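Local coordinates for Lmo0547 protein (PDB 4R9N) that probably regulates transcription as a SorC-family DNA-binding regulator whose activity is likely tuned by a carbohydrate ligand held in its putative sugar-binding domain, at residues Leu55-Gly60 and Met147-Val152. Residues are numbered along the deposited sequence; the frame is centred on the assembly and turned at random.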
loop_
_atom_site.group_PDB
_atom_site.type_symbol
_atom_site.label_atom_id
_atom_site.label_comp_id
_atom_site.label_asym_id
_atom_site.label_seq_id
_atom_site.Cartn_x
_atom_site.Cartn_y
_atom_site.Cartn_z
ATOM N N LEU A 55 -3.764 11.048 -6.977
ATOM C CA LEU A 55 -3.858 9.691 -6.418
ATOM C C LEU A 55 -2.413 9.097 -6.373
ATOM O O LEU A 55 -1.737 9.069 -7.401
ATOM C CB LEU A 55 -4.733 8.820 -7.268
ATOM C CG LEU A 55 -4.739 7.303 -6.998
ATOM C CD1 LEU A 55 -5.405 7.111 -5.660
ATOM C CD2 LEU A 55 -5.549 6.599 -8.057
ATOM N N GLY A 56 -1.976 8.708 -5.191
ATOM C CA GLY A 56 -0.681 8.033 -4.987
ATOM C C GLY A 56 -0.912 6.516 -4.912
ATOM O O GLY A 56 -1.905 6.046 -4.318
ATOM N N ILE A 57 -0.036 5.762 -5.546
ATOM C CA ILE A 57 -0.110 4.321 -5.609
ATOM C C ILE A 57 1.220 3.739 -5.125
ATOM O O ILE A 57 2.300 4.206 -5.508
ATOM C CB ILE A 57 -0.381 3.872 -7.056
ATOM C CG1 ILE A 57 -1.628 4.522 -7.617
ATOM C CG2 ILE A 57 -0.469 2.347 -7.225
ATOM C CD1 ILE A 57 -2.949 4.097 -7.092
ATOM N N SER A 58 1.126 2.697 -4.312
ATOM C CA SER A 58 2.289 1.932 -3.933
ATOM C C SER A 58 2.586 0.809 -4.928
ATOM O O SER A 58 2.458 0.988 -6.138
ATOM C CB SER A 58 2.142 1.464 -2.479
ATOM O OG SER A 58 3.354 0.976 -1.952
ATOM N N TRP A 59 3.006 -0.352 -4.437
ATOM C CA TRP A 59 3.382 -1.460 -5.274
ATOM C C TRP A 59 2.874 -2.801 -4.721
ATOM O O TRP A 59 2.305 -2.876 -3.623
ATOM C CB TRP A 59 4.921 -1.444 -5.316
ATOM C CG TRP A 59 5.493 -2.144 -4.181
ATOM C CD1 TRP A 59 5.581 -1.699 -2.878
ATOM C CD2 TRP A 59 6.035 -3.465 -4.201
ATOM N NE1 TRP A 59 6.133 -2.706 -2.082
ATOM C CE2 TRP A 59 6.419 -3.787 -2.881
ATOM C CE3 TRP A 59 6.210 -4.432 -5.214
ATOM C CZ2 TRP A 59 6.986 -5.013 -2.559
ATOM C CZ3 TRP A 59 6.787 -5.649 -4.884
ATOM C CH2 TRP A 59 7.140 -5.936 -3.567
ATOM N N GLY A 60 3.115 -3.860 -5.460
ATOM C CA GLY A 60 2.890 -5.209 -4.930
ATOM C C GLY A 60 1.822 -6.007 -5.594
ATOM O O GLY A 60 1.097 -5.522 -6.420
HETATM N N MSE A 147 -5.280 11.276 -2.031
HETATM C CA MSE A 147 -5.485 9.913 -1.526
HETATM C C MSE A 147 -4.410 9.001 -1.930
HETATM O O MSE A 147 -3.821 9.179 -2.994
HETATM C CB MSE A 147 -6.823 9.466 -2.179
HETATM C CG MSE A 147 -7.164 8.024 -2.321
HETATM SE SE MSE A 147 -8.879 7.999 -3.417
HETATM C CE MSE A 147 -8.749 6.200 -3.028
ATOM N N ALA A 148 -4.215 7.909 -1.173
ATOM C CA ALA A 148 -3.140 6.949 -1.530
ATOM C C ALA A 148 -3.714 5.542 -1.355
ATOM O O ALA A 148 -4.533 5.332 -0.457
ATOM C CB ALA A 148 -1.935 7.147 -0.650
ATOM N N ILE A 149 -3.289 4.608 -2.190
ATOM C CA ILE A 149 -3.677 3.212 -2.073
ATOM C C ILE A 149 -2.410 2.421 -1.819
ATOM O O ILE A 149 -1.448 2.487 -2.596
ATOM C CB ILE A 149 -4.368 2.714 -3.315
ATOM C CG1 ILE A 149 -5.611 3.601 -3.540
ATOM C CG2 ILE A 149 -4.671 1.193 -3.195
ATOM C CD1 ILE A 149 -6.368 3.284 -4.821
ATOM N N VAL A 150 -2.419 1.650 -0.727
ATOM C CA VAL A 150 -1.234 0.886 -0.309
ATOM C C VAL A 150 -1.667 -0.552 0.029
ATOM O O VAL A 150 -2.848 -0.823 0.325
ATOM C CB VAL A 150 -0.503 1.526 0.900
ATOM C CG1 VAL A 150 -0.058 2.917 0.599
ATOM C CG2 VAL A 150 -1.392 1.481 2.129
ATOM N N GLY A 151 -0.697 -1.464 -0.038
ATOM C CA GLY A 151 -0.828 -2.815 0.553
ATOM C C GLY A 151 -0.189 -2.859 1.941
ATOM O O GLY A 151 0.625 -2.024 2.307
ATOM N N VAL A 152 -0.475 -3.896 2.707
ATOM C CA VAL A 152 0.198 -4.071 3.980
ATOM C C VAL A 152 0.810 -5.476 3.911
ATOM O O VAL A 152 0.148 -6.439 3.501
ATOM C CB VAL A 152 -0.741 -3.981 5.204
ATOM C CG1 VAL A 152 0.062 -4.141 6.504
ATOM C CG2 VAL A 152 -1.499 -2.690 5.203
HETATM O O HOH W 1 2.617 -1.135 0.502
#
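Leu55 leans across to Met147 and Ile149 on one face of a parallel strand pair, 55-57 beside 147-151, whose axes run 18° apart. The ladder between them starts with Gly56 N giving an almost straight bond to Met147 O (2.9 Å), lying in the carbonyl plane. Gly56 O then takes the N-H of Ile149 (2.9 Å), and that donor is tilted 23° from the carbonyl plane. Ile149 O closes the ladder by accepting from Ser58 N, the first residue past the strand, at 3.1 Å. Gly56 pairs with Ala148, their CA atoms 4.4 Å apart, and the Ala148 methyl, on the face away from the leucine and isoleucines, rests near Gly56 O.

From CB of Ile149 outward, CG1 stands beside the residue's own backbone N, chi1 -59°, which brings CG1 to 4.1 Å from Leu55 CD1. With the chain then extended, the tip CD1 sits 4.0 Å from Leu55 CD1 and 4.2 Å from Ile57 CD1, bridging both. Leu55 CD1 also reaches back to Met147 CG, linking it to the Ile149 tip in one apolar row.

Beyond the ladder a water donates to Gly151 O and, weakly, to Ser58 OG; the hydroxyl's stronger partner is Asn185. Ile49 of helix 30-49 packs over Leu55, Met147 and Ile149, while helix 96-107 covers Ile57. Strands 79-82 and 217-221 flank the pair, placing it inside the parallel, helix-covered sheet of this Rossmann-like, putative sugar-binding domain.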